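Long-range contacts in autoinducer 2 sensor kinase/phosphatase LuxQ (Vibrio cholerae, PDB 3C30), which switches between histidine kinase and phosphatase activity in response to the autoinducer AI-2 bound to LuxP, feeding a phosphorelay through LuxU to LuxO: residues Ala51-Ala56 / Ser63-Phe68; Asp214-Gly219 / Ile237-Asn242. One frame throughout, in Å; residues are numbered along the deposited sequence.

The two contacts lie on opposite sides of the centre of this periplasmic sensor domain, with centres about 51 Å apart and nearest atoms about 38 Å apart. Contact 1 pairs two consecutive helices beside the five-stranded antiparallel sheet; contact 2 pairs the two strands of a hairpin in the separate four-stranded sheet. They share no element. Each is partly buried: Leu53, Ala56 and Leu65 lie inside in contact 1, Val218 and Ile237 in contact 2. Contact 1 has no hydrogen bond between its segments and relies on side-chain packing, whereas contact 2 is joined by backbone hydrogen bonds, with side chains adding to them on both faces of the sheet.

Contact 1 of 2, residues Ala51-Ala56 / Ser63-Phe68; sequences ASLINA and SRLDEF
Ala56 points its methyl at helix 63-68 and packs there against Arg64 and Leu65. Its CB rests 3.7 Å from CB of Arg64, at the place where the two backbones come nearest. Beyond that point the Arg64 chain bends at chi3 (63°) and lays its guanidinium over the Asn55-Ala56 backbone, one face covering Ala56 CA. Arg64 NH2 thereby comes to 3.5 Å from Asn55 O, obliquely to the guanidinium plane, so the charged group packs on the peptide backbone without a hydrogen bond to it. On the buried side of Ala56, Leu65 brings its CG to 3.9 Å from Ala56 O, and its CD2 meets CD1 of Leu53 at 3.7 Å.

One turn further along, Phe68 is the next large piece of the interface. With CG anti to the backbone N (chi1 172°), its ring reaches across to Leu53, whose CB sits over one face in a CH-pi contact, 3.8 Å from the ring centroid. CB of Ser52 approaches the same ring obliquely from the more exposed flank. The result is a helical hairpin, its short segments antiparallel at 152°. Leu53 and Leu65 continue inward to Ile86 of strand 83-88, Leu53 also meets Leu143 of strand 134-144, and both Leu53 and Phe68 touch Thr47 at the end of the long helix 22-47.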
loop_
_atom_site.group_PDB
_atom_site.type_symbol
_atom_site.label_atom_id
_atom_site.label_comp_id
_atom_site.label_asym_id
_atom_site.label_seq_id
_atom_site.Cartn_x
_atom_site.Cartn_y
_atom_site.Cartn_z
ATOM N N ALA A 51 -22.914 -5.992 -7.647
ATOM C CA ALA A 51 -24.262 -5.879 -7.103
ATOM C C ALA A 51 -24.389 -6.563 -5.742
ATOM O O ALA A 51 -25.009 -6.022 -4.828
ATOM C CB ALA A 51 -25.257 -6.473 -8.072
ATOM N N SER A 52 -23.801 -7.748 -5.606
ATOM C CA SER A 52 -23.845 -8.489 -4.345
ATOM C C SER A 52 -23.445 -7.546 -3.212
ATOM O O SER A 52 -24.076 -7.516 -2.151
ATOM C CB SER A 52 -22.872 -9.671 -4.387
ATOM O OG SER A 52 -23.088 -10.481 -5.532
ATOM N N LEU A 53 -22.386 -6.781 -3.457
ATOM C CA LEU A 53 -21.877 -5.809 -2.501
ATOM C C LEU A 53 -22.862 -4.657 -2.362
ATOM O O LEU A 53 -23.407 -4.432 -1.289
ATOM C CB LEU A 53 -20.524 -5.268 -2.972
ATOM C CG LEU A 53 -19.935 -4.081 -2.208
ATOM C CD1 LEU A 53 -19.677 -4.449 -0.756
ATOM C CD2 LEU A 53 -18.652 -3.660 -2.883
ATOM N N ILE A 54 -23.083 -3.927 -3.452
ATOM C CA ILE A 54 -23.998 -2.789 -3.447
ATOM C C ILE A 54 -25.273 -3.101 -2.678
ATOM O O ILE A 54 -25.714 -2.313 -1.841
ATOM C CB ILE A 54 -24.400 -2.377 -4.880
ATOM C CG1 ILE A 54 -23.178 -1.887 -5.655
ATOM C CG2 ILE A 54 -25.446 -1.280 -4.831
ATOM C CD1 ILE A 54 -22.621 -0.576 -5.153
ATOM N N ASN A 55 -25.860 -4.260 -2.955
ATOM C CA ASN A 55 -27.102 -4.648 -2.300
ATOM C C ASN A 55 -26.908 -5.079 -0.852
ATOM O O ASN A 55 -27.838 -5.008 -0.052
ATOM C CB ASN A 55 -27.794 -5.752 -3.102
ATOM C CG ASN A 55 -28.030 -5.357 -4.554
ATOM O OD1 ASN A 55 -28.382 -4.210 -4.852
ATOM N ND2 ASN A 55 -27.845 -6.309 -5.468
ATOM N N ALA A 56 -25.706 -5.529 -0.514
ATOM C CA ALA A 56 -25.411 -5.937 0.856
ATOM C C ALA A 56 -25.228 -4.672 1.700
ATOM O O ALA A 56 -25.451 -4.673 2.912
ATOM C CB ALA A 56 -24.143 -6.779 0.889
ATOM N N SER A 63 -23.261 -7.974 8.234
ATOM C CA SER A 63 -22.835 -9.361 8.044
ATOM C C SER A 63 -22.548 -9.723 6.594
ATOM O O SER A 63 -21.478 -10.243 6.282
ATOM C CB SER A 63 -23.879 -10.328 8.602
ATOM O OG SER A 63 -25.049 -10.327 7.806
ATOM N N ARG A 64 -23.504 -9.472 5.708
ATOM C CA ARG A 64 -23.284 -9.779 4.305
ATOM C C ARG A 64 -22.029 -9.030 3.888
ATOM O O ARG A 64 -21.192 -9.573 3.171
ATOM C CB ARG A 64 -24.489 -9.354 3.467
ATOM C CG ARG A 64 -25.695 -10.257 3.671
ATOM C CD ARG A 64 -26.968 -9.617 3.165
ATOM N NE ARG A 64 -26.927 -9.373 1.730
ATOM C CZ ARG A 64 -27.867 -8.710 1.062
ATOM N NH1 ARG A 64 -28.922 -8.220 1.704
ATOM N NH2 ARG A 64 -27.750 -8.538 -0.246
ATOM N N LEU A 65 -21.891 -7.793 4.364
ATOM C CA LEU A 65 -20.713 -6.983 4.061
ATOM C C LEU A 65 -19.454 -7.693 4.536
ATOM O O LEU A 65 -18.502 -7.851 3.776
ATOM C CB LEU A 65 -20.812 -5.609 4.726
ATOM C CG LEU A 65 -21.755 -4.626 4.037
ATOM C CD1 LEU A 65 -21.745 -3.309 4.778
ATOM C CD2 LEU A 65 -21.318 -4.431 2.596
ATOM N N ASP A 66 -19.443 -8.118 5.795
ATOM C CA ASP A 66 -18.284 -8.827 6.317
ATOM C C ASP A 66 -18.071 -10.077 5.472
ATOM O O ASP A 66 -17.008 -10.267 4.882
ATOM C CB ASP A 66 -18.494 -9.233 7.778
ATOM C CG ASP A 66 -18.578 -8.038 8.719
ATOM O OD1 ASP A 66 -17.679 -7.170 8.684
ATOM O OD2 ASP A 66 -19.540 -7.975 9.512
ATOM N N GLU A 67 -19.098 -10.920 5.406
ATOM C CA GLU A 67 -19.028 -12.160 4.644
ATOM C C GLU A 67 -18.614 -11.909 3.204
ATOM O O GLU A 67 -17.760 -12.614 2.669
ATOM C CB GLU A 67 -20.377 -12.881 4.676
ATOM C CG GLU A 67 -20.950 -13.080 6.081
ATOM C CD GLU A 67 -19.895 -13.474 7.106
ATOM O OE1 GLU A 67 -19.159 -14.453 6.861
ATOM O OE2 GLU A 67 -19.803 -12.803 8.160
ATOM N N PHE A 68 -19.219 -10.904 2.581
ATOM C CA PHE A 68 -18.896 -10.562 1.201
ATOM C C PHE A 68 -17.393 -10.427 1.029
ATOM O O PHE A 68 -16.812 -11.011 0.121
ATOM C CB PHE A 68 -19.544 -9.236 0.792
ATOM C CG PHE A 68 -19.091 -8.743 -0.553
ATOM C CD1 PHE A 68 -19.699 -9.198 -1.718
ATOM C CD2 PHE A 68 -18.004 -7.887 -0.657
ATOM C CE1 PHE A 68 -19.223 -8.810 -2.970
ATOM C CE2 PHE A 68 -17.520 -7.495 -1.900
ATOM C CZ PHE A 68 -18.128 -7.956 -3.060
#

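Contact 2 of 2, residues Asp214-Gly219 / Ile237-Asn242; sequences DSFIVG and IQTNQN
Phe216 and Thr239 share a first torsion that sets CG and OG1 anti to their own carbonyl carbons (chi1 -57° and -77°), which brings ring and hydroxyl side by side on one face of a beta hairpin. Thr239 OG1 lies at the edge of the Phe216 ring, near its plane and 3.2 Å from CD2; the hydroxyl itself is hydrogen-bonded to Glu178 OE1. This is the open end of the hairpin formed by strands 216-225 and 228-239, in the four-stranded antiparallel sheet of a periplasmic domain belonging to the Cache clan.

Phe216 with Thr239 and Val218 with Ile237 are non-hydrogen-bonded antiparallel pairs. Ile237 CG2 touches its own partner, at 4.2 Å from CG2 of Val218, and its diagonal neighbour, equally far from CB of Phe216. The same face is covered by Tyr199, edge-to-face with Phe216, and by Val204 of helix 201-205.

Ile217 and Gln238 form the hydrogen-bonded pair between them. Gln238 N donates to Ile217 O at 2.8 Å, and the return bond from Ile217 N to Gln238 O is bent and weak. Just outside the paired strands, Asn240 N donates to Ser215 O, carrying the hydrogen bonding one step into the loops. On the other face of the sheet CD1 of Ile217 reaches along the ladder to within 4.1 Å of Asn240 CA. Ile217 O has a second, softer partner beside Gln238 N: the CA-H of Ile237, with CA 3.4 Å from that oxygen.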
loop_
_atom_site.group_PDB
_atom_site.type_symbol
_atom_site.label_atom_id
_atom_site.label_comp_id
_atom_site.label_asym_id
_atom_site.label_seq_id
_atom_site.Cartn_x
_atom_site.Cartn_y
_atom_site.Cartn_z
ATOM N N ASP A 214 33.392 1.082 -4.222
ATOM C CA ASP A 214 32.749 0.530 -3.038
ATOM C C ASP A 214 32.577 -0.978 -3.197
ATOM O O ASP A 214 32.520 -1.488 -4.317
ATOM C CB ASP A 214 31.374 1.176 -2.832
ATOM C CG ASP A 214 31.129 1.577 -1.388
ATOM O OD1 ASP A 214 31.460 2.727 -1.037
ATOM O OD2 ASP A 214 30.619 0.742 -0.605
ATOM N N SER A 215 32.484 -1.689 -2.074
ATOM C CA SER A 215 32.311 -3.135 -2.100
ATOM C C SER A 215 30.843 -3.439 -2.347
ATOM O O SER A 215 30.500 -4.275 -3.177
ATOM C CB SER A 215 32.727 -3.742 -0.764
ATOM O OG SER A 215 33.813 -3.036 -0.205
ATOM N N PHE A 216 29.978 -2.751 -1.612
ATOM C CA PHE A 216 28.540 -2.942 -1.747
ATOM C C PHE A 216 27.910 -1.711 -2.354
ATOM O O PHE A 216 27.816 -0.662 -1.719
ATOM C CB PHE A 216 27.916 -3.236 -0.386
ATOM C CG PHE A 216 28.518 -4.426 0.293
ATOM C CD1 PHE A 216 29.522 -4.271 1.245
ATOM C CD2 PHE A 216 28.118 -5.711 -0.057
ATOM C CE1 PHE A 216 30.114 -5.371 1.832
ATOM C CE2 PHE A 216 28.704 -6.819 0.525
ATOM C CZ PHE A 216 29.705 -6.651 1.472
ATOM N N ILE A 217 27.491 -1.838 -3.602
ATOM C CA ILE A 217 26.868 -0.725 -4.294
ATOM C C ILE A 217 25.455 -0.517 -3.738
ATOM O O ILE A 217 24.708 -1.474 -3.525
ATOM C CB ILE A 217 26.818 -1.017 -5.793
ATOM C CG1 ILE A 217 28.214 -1.441 -6.261
ATOM C CG2 ILE A 217 26.348 0.209 -6.544
ATOM C CD1 ILE A 217 28.250 -2.095 -7.623
ATOM N N VAL A 218 25.098 0.737 -3.493
ATOM C CA VAL A 218 23.785 1.053 -2.946
ATOM C C VAL A 218 22.927 1.949 -3.834
ATOM O O VAL A 218 23.113 3.157 -3.860
ATOM C CB VAL A 218 23.920 1.733 -1.569
ATOM C CG1 VAL A 218 22.573 2.302 -1.131
ATOM C CG2 VAL A 218 24.437 0.727 -0.547
ATOM N N GLY A 219 21.967 1.356 -4.536
ATOM C CA GLY A 219 21.093 2.132 -5.399
ATOM C C GLY A 219 20.004 2.875 -4.643
ATOM O O GLY A 219 19.612 2.497 -3.537
ATOM N N ILE A 237 20.588 -2.815 -2.636
ATOM C CA ILE A 237 21.993 -3.087 -2.392
ATOM C C ILE A 237 22.489 -4.220 -3.263
ATOM O O ILE A 237 21.976 -5.335 -3.205
ATOM C CB ILE A 237 22.242 -3.474 -0.928
ATOM C CG1 ILE A 237 21.484 -2.523 -0.008
ATOM C CG2 ILE A 237 23.718 -3.388 -0.621
ATOM C CD1 ILE A 237 21.087 -3.135 1.306
ATOM N N GLN A 238 23.491 -3.928 -4.074
ATOM C CA GLN A 238 24.061 -4.945 -4.933
ATOM C C GLN A 238 25.535 -5.056 -4.600
ATOM O O GLN A 238 26.234 -4.049 -4.482
ATOM C CB GLN A 238 23.881 -4.574 -6.403
ATOM C CG GLN A 238 23.721 -5.786 -7.298
ATOM C CD GLN A 238 22.578 -6.682 -6.838
ATOM O OE1 GLN A 238 21.413 -6.259 -6.781
ATOM N NE2 GLN A 238 22.905 -7.927 -6.500
ATOM N N THR A 239 25.996 -6.287 -4.424
ATOM C CA THR A 239 27.393 -6.530 -4.116
ATOM C C THR A 239 28.223 -6.414 -5.382
ATOM O O THR A 239 27.872 -6.980 -6.413
ATOM C CB THR A 239 27.585 -7.923 -3.503
ATOM O OG1 THR A 239 27.169 -7.894 -2.132
ATOM C CG2 THR A 239 29.037 -8.352 -3.585
ATOM N N ASN A 240 29.314 -5.660 -5.299
ATOM C CA ASN A 240 30.204 -5.458 -6.434
ATOM C C ASN A 240 30.727 -6.820 -6.879
ATOM O O ASN A 240 31.595 -7.407 -6.232
ATOM C CB ASN A 240 31.362 -4.554 -6.027
ATOM C CG ASN A 240 31.962 -3.829 -7.198
ATOM O OD1 ASN A 240 32.934 -3.090 -7.051
ATOM N ND2 ASN A 240 31.385 -4.029 -8.377
ATOM N N GLN A 241 30.189 -7.316 -7.988
ATOM C CA GLN A 241 30.560 -8.625 -8.507
ATOM C C GLN A 241 32.020 -8.754 -8.933
ATOM O O GLN A 241 32.521 -9.875 -9.029
ATOM C CB GLN A 241 29.638 -9.005 -9.672
ATOM C CG GLN A 241 29.714 -10.478 -10.085
ATOM C CD GLN A 241 29.155 -11.435 -9.032
ATOM O OE1 GLN A 241 28.658 -11.010 -7.984
ATOM N NE2 GLN A 241 29.230 -12.735 -9.315
ATOM N N ASN A 242 32.695 -7.629 -9.197
ATOM C CA ASN A 242 34.121 -7.654 -9.578
ATOM C C ASN A 242 34.690 -8.754 -8.713
ATOM O O ASN A 242 35.309 -9.725 -9.158
ATOM C CB ASN A 242 34.875 -6.393 -9.122
ATOM C CG ASN A 242 34.350 -5.113 -9.724
ATOM O OD1 ASN A 242 34.806 -4.025 -9.361
ATOM N ND2 ASN A 242 33.404 -5.222 -10.646
#